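Local structure of aminotransferase, class I (Staphylococcus aureus, 2O1B) at residues K87-Q101 with Q291-L305. The protein probably catalyses pyridoxal-phosphate-dependent transfer of amino groups between amino acids and 2-oxo acids, as a fold-type I class I aminotransferase. Sequence-based numbering, arbitrary orientation.
Sequences KEAFKQAIVDFYQRQ and QDAAIYALNHYDDFL
Arg100 grips the carboxylate of Asp302 in a bidentate, side-on salt bridge: NE donates to OD1 at 2.7 Å on the syn side, almost straight, while NH2 meets OD2 from above the carboxylate plane. CG of Arg100 lies between its backbone N and carbonyl carbon (chi1 64°), and the chain then runs extended to NE, carrying the guanidinium to the junction where helix 288-300 ends and helix 302-325 begins; NH2 also bonds weakly to Leu298 O in the former's last turn. A second, weak bond to Asp302 OD2 comes from Gln101 NE2, whose amide oxygen is held by Lys231. At the other end, the backbone N of Lys87, the N-cap of helix 88-101, points straight at Gln291 OE1, 2.6 Å away and on a lone pair, and the extended side chain brings NZ to 2.6 Å from Asp292 OD1 in a salt bridge. Midway, one water links Ala93 O, Arg100 NH1 and, weakly, Asn299 ND2; another joins Asn299 ND2 to Asp96 OD2.

Beneath the polar groups the packing is knobs-into-holes. Phe90 fits among Gln291, Ala294, Ile295 and Leu298, with Leu298 CD1 at its ring edge. Leu298 enters the hole formed by Phe90, Ala93, Ile94 and Phe97, its CD2 making a CH-pi contact 4.0 Å from the Phe97 ring centroid. Gln101 CG covers the opposite face, and Leu305 CD1 touches the edge.

The segments of helices 88-102 and 288-300 run nearly parallel, at 22° with axes 9.2 Å apart. Phe90, about 11 Å from the bound PLP, and Ile94 pack on strand 112-115 of the PLP-binding large domain's seven-stranded mixed sheet, Ile94 also on strand 263-267. Helix 288-300, continued by helix 302-325, lies between helix 88-102 and helix 63-72, which Ala293 and Ala297 touch.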
ATOM      1  N   LYS A  87      -1.144   1.118 -16.097  1.00 27.77           N
ATOM      2  CA  LYS A  87      -1.127   1.478 -17.511  1.00 27.50           C
ATOM      3  C   LYS A  87      -0.797   0.272 -18.383  1.00 27.63           C
ATOM      4  O   LYS A  87      -0.022  -0.602 -17.990  1.00 27.39           O
ATOM      5  CB  LYS A  87      -0.085   2.566 -17.766  1.00 27.91           C
ATOM      6  CG  LYS A  87      -0.408   3.913 -17.149  1.00 27.12           C
ATOM      7  CD  LYS A  87       0.625   4.934 -17.548  1.00 26.86           C
ATOM      8  CE  LYS A  87       0.308   6.253 -16.924  1.00 24.64           C
ATOM      9  NZ  LYS A  87       1.209   7.286 -17.442  1.00 25.24           N
ATOM     10  N   GLU A  88      -1.387   0.234 -19.573  1.00 28.27           N
ATOM     11  CA  GLU A  88      -1.045  -0.774 -20.572  1.00 28.21           C
ATOM     12  C   GLU A  88       0.450  -0.791 -20.881  1.00 27.30           C
ATOM     13  O   GLU A  88       1.058  -1.861 -20.994  1.00 26.82           O
ATOM     14  CB  GLU A  88      -1.836  -0.542 -21.855  1.00 28.80           C
ATOM     15  CG  GLU A  88      -3.131  -1.335 -21.925  1.00 32.31           C
ATOM     16  CD  GLU A  88      -2.883  -2.834 -22.014  1.00 35.72           C
ATOM     17  OE1 GLU A  88      -2.294  -3.291 -23.027  1.00 38.92           O
ATOM     18  OE2 GLU A  88      -3.275  -3.551 -21.064  1.00 36.40           O
ATOM     19  N   ALA A  89       1.032   0.397 -21.018  1.00 26.46           N
ATOM     20  CA  ALA A  89       2.463   0.531 -21.277  1.00 25.99           C
ATOM     21  C   ALA A  89       3.325  -0.078 -20.154  1.00 25.97           C
ATOM     22  O   ALA A  89       4.416  -0.576 -20.423  1.00 25.92           O
ATOM     23  CB  ALA A  89       2.826   1.980 -21.512  1.00 25.67           C
ATOM     24  N   PHE A  90       2.831  -0.037 -18.916  1.00 25.80           N
ATOM     25  CA  PHE A  90       3.539  -0.637 -17.767  1.00 25.85           C
ATOM     26  C   PHE A  90       3.422  -2.151 -17.845  1.00 26.03           C
ATOM     27  O   PHE A  90       4.437  -2.852 -17.814  1.00 25.41           O
ATOM     28  CB  PHE A  90       3.029  -0.062 -16.423  1.00 25.81           C
ATOM     29  CG  PHE A  90       3.924  -0.356 -15.204  1.00 25.89           C
ATOM     30  CD1 PHE A  90       5.213  -0.867 -15.337  1.00 26.74           C
ATOM     31  CD2 PHE A  90       3.457  -0.084 -13.918  1.00 27.37           C
ATOM     32  CE1 PHE A  90       5.998  -1.135 -14.205  1.00 27.00           C
ATOM     33  CE2 PHE A  90       4.240  -0.330 -12.784  1.00 26.41           C
ATOM     34  CZ  PHE A  90       5.507  -0.859 -12.930  1.00 27.12           C
ATOM     35  N   LYS A  91       2.196  -2.658 -17.997  1.00 25.90           N
ATOM     36  CA  LYS A  91       1.997  -4.108 -18.163  1.00 26.24           C
ATOM     37  C   LYS A  91       2.864  -4.660 -19.300  1.00 26.07           C
ATOM     38  O   LYS A  91       3.419  -5.757 -19.206  1.00 25.81           O
ATOM     39  CB  LYS A  91       0.526  -4.418 -18.444  1.00 26.26           C
ATOM     40  CG  LYS A  91      -0.441  -3.997 -17.345  1.00 26.71           C
ATOM     41  CD  LYS A  91      -1.860  -4.317 -17.777  1.00 28.14           C
ATOM     42  CE  LYS A  91      -2.885  -3.811 -16.778  1.00 29.08           C
ATOM     43  NZ  LYS A  91      -4.249  -3.801 -17.393  1.00 29.91           N
ATOM     44  N   GLN A  92       2.969  -3.877 -20.371  1.00 26.24           N
ATOM     45  CA  GLN A  92       3.751  -4.237 -21.542  1.00 26.18           C
ATOM     46  C   GLN A  92       5.259  -4.186 -21.296  1.00 26.06           C
ATOM     47  O   GLN A  92       5.995  -5.019 -21.824  1.00 26.05           O
ATOM     48  CB  GLN A  92       3.372  -3.350 -22.726  1.00 26.24           C
ATOM     49  CG  GLN A  92       4.023  -3.753 -24.041  1.00 27.37           C
ATOM     50  CD  GLN A  92       3.471  -5.057 -24.602  1.00 27.88           C
ATOM     51  OE1 GLN A  92       2.270  -5.193 -24.798  1.00 28.55           O
ATOM     52  NE2 GLN A  92       4.352  -6.007 -24.883  1.00 26.24           N
ATOM     53  N   ALA A  93       5.721  -3.204 -20.521  1.00 26.20           N
ATOM     54  CA  ALA A  93       7.152  -3.104 -20.196  1.00 26.15           C
ATOM     55  C   ALA A  93       7.583  -4.290 -19.338  1.00 26.06           C
ATOM     56  O   ALA A  93       8.715  -4.757 -19.442  1.00 25.88           O
ATOM     57  CB  ALA A  93       7.470  -1.792 -19.495  1.00 26.01           C
ATOM     58  N   ILE A  94       6.655  -4.777 -18.521  1.00 25.93           N
ATOM     59  CA  ILE A  94       6.869  -5.952 -17.686  1.00 25.97           C
ATOM     60  C   ILE A  94       7.024  -7.228 -18.512  1.00 26.31           C
ATOM     61  O   ILE A  94       7.983  -7.980 -18.317  1.00 26.41           O
ATOM     62  CB  ILE A  94       5.727  -6.128 -16.647  1.00 25.78           C
ATOM     63  CG1 ILE A  94       5.823  -5.048 -15.558  1.00 26.83           C
ATOM     64  CG2 ILE A  94       5.791  -7.508 -16.002  1.00 25.18           C
ATOM     65  CD1 ILE A  94       4.552  -4.873 -14.728  1.00 25.63           C
ATOM     66  N   VAL A  95       6.082  -7.490 -19.420  1.00 26.50           N
ATOM     67  CA  VAL A  95       6.158  -8.718 -20.229  1.00 26.52           C
ATOM     68  C   VAL A  95       7.356  -8.701 -21.170  1.00 26.33           C
ATOM     69  O   VAL A  95       7.988  -9.739 -21.386  1.00 26.33           O
ATOM     70  CB  VAL A  95       4.840  -9.043 -21.010  1.00 26.83           C
ATOM     71  CG1 VAL A  95       3.631  -9.034 -20.082  1.00 26.41           C
ATOM     72  CG2 VAL A  95       4.624  -8.101 -22.174  1.00 27.31           C
ATOM     73  N   ASP A  96       7.661  -7.521 -21.722  1.00 26.20           N
ATOM     74  CA  ASP A  96       8.832  -7.325 -22.585  1.00 26.30           C
ATOM     75  C   ASP A  96      10.134  -7.611 -21.843  1.00 25.93           C
ATOM     76  O   ASP A  96      11.036  -8.256 -22.383  1.00 25.48           O
ATOM     77  CB  ASP A  96       8.893  -5.893 -23.120  1.00 26.28           C
ATOM     78  CG  ASP A  96       7.838  -5.595 -24.194  1.00 27.67           C
ATOM     79  OD1 ASP A  96       7.100  -6.510 -24.637  1.00 27.49           O
ATOM     80  OD2 ASP A  96       7.755  -4.413 -24.593  1.00 26.83           O
ATOM     81  N   PHE A  97      10.235  -7.097 -20.615  1.00 26.31           N
ATOM     82  CA  PHE A  97      11.392  -7.336 -19.753  1.00 26.18           C
ATOM     83  C   PHE A  97      11.557  -8.837 -19.524  1.00 26.83           C
ATOM     84  O   PHE A  97      12.603  -9.406 -19.841  1.00 26.97           O
ATOM     85  CB  PHE A  97      11.205  -6.572 -18.437  1.00 25.93           C
ATOM     86  CG  PHE A  97      12.330  -6.737 -17.447  1.00 25.63           C
ATOM     87  CD1 PHE A  97      13.491  -5.975 -17.554  1.00 25.52           C
ATOM     88  CD2 PHE A  97      12.199  -7.600 -16.367  1.00 24.08           C
ATOM     89  CE1 PHE A  97      14.529  -6.106 -16.619  1.00 25.71           C
ATOM     90  CE2 PHE A  97      13.231  -7.734 -15.432  1.00 25.85           C
ATOM     91  CZ  PHE A  97      14.395  -6.976 -15.560  1.00 25.19           C
ATOM     92  N   TYR A  98      10.515  -9.490 -19.016  1.00 26.74           N
ATOM     93  CA  TYR A  98      10.586 -10.932 -18.801  1.00 27.12           C
ATOM     94  C   TYR A  98      10.910 -11.756 -20.047  1.00 27.56           C
ATOM     95  O   TYR A  98      11.653 -12.739 -19.961  1.00 27.80           O
ATOM     96  CB  TYR A  98       9.355 -11.448 -18.055  1.00 26.93           C
ATOM     97  CG  TYR A  98       9.689 -11.664 -16.600  1.00 26.51           C
ATOM     98  CD1 TYR A  98       9.954 -10.578 -15.756  1.00 25.46           C
ATOM     99  CD2 TYR A  98       9.799 -12.950 -16.080  1.00 26.64           C
ATOM    100  CE1 TYR A  98      10.302 -10.779 -14.414  1.00 26.45           C
ATOM    101  CE2 TYR A  98      10.129 -13.159 -14.740  1.00 26.91           C
ATOM    102  CZ  TYR A  98      10.384 -12.073 -13.918  1.00 26.19           C
ATOM    103  OH  TYR A  98      10.721 -12.286 -12.603  1.00 26.06           O
ATOM    104  N   GLN A  99      10.396 -11.334 -21.201  1.00 27.86           N
ATOM    105  CA  GLN A  99      10.692 -12.004 -22.460  1.00 28.31           C
ATOM    106  C   GLN A  99      12.177 -11.919 -22.826  1.00 28.22           C
ATOM    107  O   GLN A  99      12.817 -12.944 -23.054  1.00 28.11           O
ATOM    108  CB  GLN A  99       9.826 -11.455 -23.610  1.00 28.23           C
ATOM    109  CG  GLN A  99      10.024 -12.191 -24.934  1.00 29.55           C
ATOM    110  CD  GLN A  99       9.624 -13.652 -24.856  1.00 29.81           C
ATOM    111  OE1 GLN A  99       8.489 -13.988 -24.506  1.00 30.67           O
ATOM    112  NE2 GLN A  99      10.555 -14.528 -25.178  1.00 29.44           N
ATOM    113  N   ARG A 100      12.729 -10.709 -22.897  1.00 28.06           N
ATOM    114  CA  ARG A 100      14.138 -10.593 -23.290  1.00 28.10           C
ATOM    115  C   ARG A 100      15.110 -10.979 -22.168  1.00 28.17           C
ATOM    116  O   ARG A 100      16.242 -11.364 -22.446  1.00 27.75           O
ATOM    117  CB  ARG A 100      14.470  -9.221 -23.904  1.00 28.21           C
ATOM    118  CG  ARG A 100      14.309  -8.062 -22.967  1.00 28.00           C
ATOM    119  CD  ARG A 100      14.774  -6.751 -23.588  1.00 27.70           C
ATOM    120  NE  ARG A 100      14.934  -5.771 -22.517  1.00 27.74           N
ATOM    121  CZ  ARG A 100      13.979  -4.955 -22.072  1.00 27.48           C
ATOM    122  NH1 ARG A 100      12.770  -4.948 -22.620  1.00 27.79           N
ATOM    123  NH2 ARG A 100      14.245  -4.133 -21.071  1.00 26.56           N
ATOM    124  N   GLN A 101      14.668 -10.898 -20.911  1.00 27.94           N
ATOM    125  CA  GLN A 101      15.526 -11.289 -19.791  1.00 28.30           C
ATOM    126  C   GLN A 101      15.544 -12.809 -19.577  1.00 28.12           C
ATOM    127  O   GLN A 101      16.621 -13.407 -19.458  1.00 28.02           O
ATOM    128  CB  GLN A 101      15.139 -10.558 -18.486  1.00 28.56           C
ATOM    129  CG  GLN A 101      15.518  -9.061 -18.437  1.00 29.21           C
ATOM    130  CD  GLN A 101      16.995  -8.812 -18.159  1.00 31.83           C
ATOM    131  OE1 GLN A 101      17.731  -9.727 -17.771  1.00 32.15           O
ATOM    132  NE2 GLN A 101      17.432  -7.565 -18.338  1.00 30.94           N
ATOM    133  N   GLN A 291       4.506   5.168 -12.438  1.00 23.79           N
ATOM    134  CA  GLN A 291       4.414   4.135 -13.480  1.00 23.61           C
ATOM    135  C   GLN A 291       5.306   4.457 -14.686  1.00 23.27           C
ATOM    136  O   GLN A 291       6.002   3.578 -15.200  1.00 24.21           O
ATOM    137  CB  GLN A 291       2.964   3.939 -13.932  1.00 23.88           C
ATOM    138  CG  GLN A 291       2.030   3.302 -12.898  1.00 25.20           C
ATOM    139  CD  GLN A 291       0.713   2.911 -13.522  1.00 25.65           C
ATOM    140  OE1 GLN A 291       0.684   2.107 -14.458  1.00 28.32           O
ATOM    141  NE2 GLN A 291      -0.383   3.482 -13.027  1.00 24.87           N
ATOM    142  N   ASP A 292       5.299   5.714 -15.128  1.00 22.70           N
ATOM    143  CA  ASP A 292       6.117   6.142 -16.273  1.00 22.23           C
ATOM    144  C   ASP A 292       7.629   6.011 -16.017  1.00 22.47           C
ATOM    145  O   ASP A 292       8.382   5.569 -16.898  1.00 22.62           O
ATOM    146  CB  ASP A 292       5.759   7.590 -16.678  1.00 22.17           C
ATOM    147  CG  ASP A 292       4.362   7.695 -17.302  1.00 21.52           C
ATOM    148  OD1 ASP A 292       3.733   6.632 -17.505  1.00 21.59           O
ATOM    149  OD2 ASP A 292       3.880   8.821 -17.577  1.00 21.14           O
ATOM    150  N   ALA A 293       8.072   6.402 -14.820  1.00 22.03           N
ATOM    151  CA  ALA A 293       9.464   6.230 -14.421  1.00 21.46           C
ATOM    152  C   ALA A 293       9.858   4.751 -14.407  1.00 21.38           C
ATOM    153  O   ALA A 293      10.941   4.394 -14.851  1.00 20.85           O
ATOM    154  CB  ALA A 293       9.698   6.851 -13.062  1.00 21.03           C
ATOM    155  N   ALA A 294       8.966   3.901 -13.893  1.00 20.90           N
ATOM    156  CA  ALA A 294       9.160   2.456 -13.892  1.00 21.31           C
ATOM    157  C   ALA A 294       9.244   1.857 -15.308  1.00 21.63           C
ATOM    158  O   ALA A 294      10.081   0.978 -15.577  1.00 21.33           O
ATOM    159  CB  ALA A 294       8.061   1.788 -13.091  1.00 21.03           C
ATOM    160  N   ILE A 295       8.385   2.345 -16.205  1.00 22.01           N
ATOM    161  CA  ILE A 295       8.356   1.917 -17.600  1.00 22.62           C
ATOM    162  C   ILE A 295       9.695   2.267 -18.208  1.00 23.06           C
ATOM    163  O   ILE A 295      10.327   1.446 -18.871  1.00 23.47           O
ATOM    164  CB  ILE A 295       7.228   2.646 -18.399  1.00 22.98           C
ATOM    165  CG1 ILE A 295       5.850   2.073 -18.047  1.00 22.97           C
ATOM    166  CG2 ILE A 295       7.479   2.569 -19.930  1.00 22.30           C
ATOM    167  CD1 ILE A 295       4.679   3.036 -18.308  1.00 22.58           C
ATOM    168  N   TYR A 296      10.127   3.499 -17.975  1.00 23.82           N
ATOM    169  CA  TYR A 296      11.376   3.969 -18.547  1.00 24.13           C
ATOM    170  C   TYR A 296      12.537   3.111 -18.058  1.00 24.44           C
ATOM    171  O   TYR A 296      13.386   2.728 -18.848  1.00 24.53           O
ATOM    172  CB  TYR A 296      11.604   5.431 -18.200  1.00 24.78           C
ATOM    173  CG  TYR A 296      12.675   6.052 -19.045  1.00 24.81           C
ATOM    174  CD1 TYR A 296      13.979   6.179 -18.570  1.00 25.23           C
ATOM    175  CD2 TYR A 296      12.396   6.479 -20.339  1.00 25.97           C
ATOM    176  CE1 TYR A 296      14.965   6.740 -19.356  1.00 23.17           C
ATOM    177  CE2 TYR A 296      13.372   7.043 -21.128  1.00 25.66           C
ATOM    178  CZ  TYR A 296      14.649   7.171 -20.629  1.00 25.60           C
ATOM    179  OH  TYR A 296      15.610   7.734 -21.423  1.00 26.15           O
ATOM    180  N   ALA A 297      12.537   2.774 -16.765  1.00 24.50           N
ATOM    181  CA  ALA A 297      13.615   1.984 -16.177  1.00 24.76           C
ATOM    182  C   ALA A 297      13.715   0.610 -16.826  1.00 24.88           C
ATOM    183  O   ALA A 297      14.778   0.225 -17.313  1.00 24.66           O
ATOM    184  CB  ALA A 297      13.436   1.860 -14.677  1.00 24.37           C
ATOM    185  N   LEU A 298      12.597  -0.112 -16.833  1.00 25.05           N
ATOM    186  CA  LEU A 298      12.523  -1.461 -17.386  1.00 25.05           C
ATOM    187  C   LEU A 298      12.904  -1.523 -18.845  1.00 25.29           C
ATOM    188  O   LEU A 298      13.620  -2.430 -19.258  1.00 24.95           O
ATOM    189  CB  LEU A 298      11.118  -2.043 -17.187  1.00 25.23           C
ATOM    190  CG  LEU A 298      10.769  -2.352 -15.729  1.00 25.69           C
ATOM    191  CD1 LEU A 298       9.269  -2.584 -15.561  1.00 26.55           C
ATOM    192  CD2 LEU A 298      11.559  -3.560 -15.268  1.00 26.35           C
ATOM    193  N   ASN A 299      12.428  -0.552 -19.619  1.00 25.67           N
ATOM    194  CA  ASN A 299      12.700  -0.515 -21.053  1.00 26.11           C
ATOM    195  C   ASN A 299      14.147  -0.216 -21.424  1.00 26.34           C
ATOM    196  O   ASN A 299      14.635  -0.697 -22.444  1.00 26.71           O
ATOM    197  CB  ASN A 299      11.784   0.493 -21.759  1.00 25.75           C
ATOM    198  CG  ASN A 299      10.348   0.007 -21.887  1.00 26.88           C
ATOM    199  OD1 ASN A 299       9.444   0.809 -22.137  1.00 28.58           O
ATOM    200  ND2 ASN A 299      10.123  -1.300 -21.713  1.00 27.24           N
ATOM    201  N   HIS A 300      14.837   0.581 -20.620  1.00 26.65           N
ATOM    202  CA  HIS A 300      16.120   1.132 -21.083  1.00 26.62           C
ATOM    203  C   HIS A 300      17.363   0.757 -20.285  1.00 26.43           C
ATOM    204  O   HIS A 300      18.472   1.111 -20.691  1.00 26.15           O
ATOM    205  CB  HIS A 300      16.032   2.652 -21.189  1.00 26.75           C
ATOM    206  CG  HIS A 300      15.034   3.127 -22.191  1.00 28.52           C
ATOM    207  ND1 HIS A 300      13.809   3.647 -21.832  1.00 30.45           N
ATOM    208  CD2 HIS A 300      15.081   3.169 -23.544  1.00 30.04           C
ATOM    209  CE1 HIS A 300      13.142   3.987 -22.921  1.00 30.94           C
ATOM    210  NE2 HIS A 300      13.887   3.698 -23.973  1.00 31.38           N
ATOM    211  N   TYR A 301      17.203   0.043 -19.170  1.00 26.52           N
ATOM    212  CA  TYR A 301      18.343  -0.134 -18.254  1.00 26.66           C
ATOM    213  C   TYR A 301      18.843  -1.563 -18.010  1.00 26.61           C
ATOM    214  O   TYR A 301      19.301  -1.894 -16.916  1.00 26.61           O
ATOM    215  CB  TYR A 301      18.105   0.625 -16.944  1.00 26.41           C
ATOM    216  CG  TYR A 301      18.132   2.130 -17.130  1.00 26.18           C
ATOM    217  CD1 TYR A 301      16.978   2.829 -17.486  1.00 25.98           C
ATOM    218  CD2 TYR A 301      19.311   2.847 -16.951  1.00 24.52           C
ATOM    219  CE1 TYR A 301      17.002   4.211 -17.667  1.00 24.80           C
ATOM    220  CE2 TYR A 301      19.346   4.226 -17.124  1.00 26.58           C
ATOM    221  CZ  TYR A 301      18.190   4.899 -17.474  1.00 26.69           C
ATOM    222  OH  TYR A 301      18.228   6.261 -17.636  1.00 26.08           O
ATOM    223  N   ASP A 302      18.786  -2.391 -19.049  1.00 26.83           N
ATOM    224  CA  ASP A 302      19.354  -3.740 -18.989  1.00 26.39           C
ATOM    225  C   ASP A 302      20.861  -3.715 -18.690  1.00 26.26           C
ATOM    226  O   ASP A 302      21.347  -4.491 -17.867  1.00 26.37           O
ATOM    227  CB  ASP A 302      19.113  -4.469 -20.318  1.00 26.77           C
ATOM    228  CG  ASP A 302      17.690  -4.970 -20.470  1.00 26.67           C
ATOM    229  OD1 ASP A 302      17.403  -5.597 -21.518  1.00 25.58           O
ATOM    230  OD2 ASP A 302      16.871  -4.749 -19.552  1.00 26.12           O
ATOM    231  N   ASP A 303      21.593  -2.837 -19.376  1.00 25.77           N
ATOM    232  CA  ASP A 303      23.043  -2.726 -19.187  1.00 25.51           C
ATOM    233  C   ASP A 303      23.380  -2.293 -17.758  1.00 24.92           C
ATOM    234  O   ASP A 303      24.319  -2.813 -17.139  1.00 24.52           O
ATOM    235  CB  ASP A 303      23.660  -1.758 -20.208  1.00 26.10           C
ATOM    236  CG  ASP A 303      23.550  -2.263 -21.642  1.00 27.74           C
ATOM    237  OD1 ASP A 303      23.321  -3.477 -21.842  1.00 29.75           O
ATOM    238  OD2 ASP A 303      23.699  -1.444 -22.575  1.00 30.39           O
ATOM    239  N   PHE A 304      22.600  -1.353 -17.227  1.00 23.79           N
ATOM    240  CA  PHE A 304      22.823  -0.866 -15.878  1.00 23.26           C
ATOM    241  C   PHE A 304      22.643  -1.982 -14.858  1.00 23.35           C
ATOM    242  O   PHE A 304      23.396  -2.046 -13.895  1.00 23.95           O
ATOM    243  CB  PHE A 304      21.902   0.317 -15.559  1.00 22.86           C
ATOM    244  CG  PHE A 304      22.034   0.829 -14.152  1.00 22.21           C
ATOM    245  CD1 PHE A 304      21.166   0.382 -13.151  1.00 21.00           C
ATOM    246  CD2 PHE A 304      23.015   1.763 -13.824  1.00 21.72           C
ATOM    247  CE1 PHE A 304      21.271   0.859 -11.852  1.00 20.81           C
ATOM    248  CE2 PHE A 304      23.135   2.251 -12.521  1.00 23.33           C
ATOM    249  CZ  PHE A 304      22.257   1.791 -11.526  1.00 22.38           C
ATOM    250  N   LEU A 305      21.666  -2.863 -15.074  1.00 23.59           N
ATOM    251  CA  LEU A 305      21.463  -4.025 -14.187  1.00 23.47           C
ATOM    252  C   LEU A 305      22.717  -4.898 -14.161  1.00 23.91           C
ATOM    253  O   LEU A 305      23.100  -5.427 -13.110  1.00 23.81           O
ATOM    254  CB  LEU A 305      20.271  -4.868 -14.644  1.00 23.67           C
ATOM    255  CG  LEU A 305      18.850  -4.346 -14.407  1.00 23.10           C
ATOM    256  CD1 LEU A 305      17.855  -5.409 -14.829  1.00 25.26           C
ATOM    257  CD2 LEU A 305      18.644  -3.981 -12.944  1.00 24.31           C
TER
HETATM  258  O   HOH W   1      10.786  -3.736 -20.879  1.00 20.77           O
HETATM  259  O   HOH W   2       7.684  -1.977 -23.396  1.00 35.54           O
HETATM  260  O   HOH W   3      20.248  -7.052 -17.600  1.00 20.77           O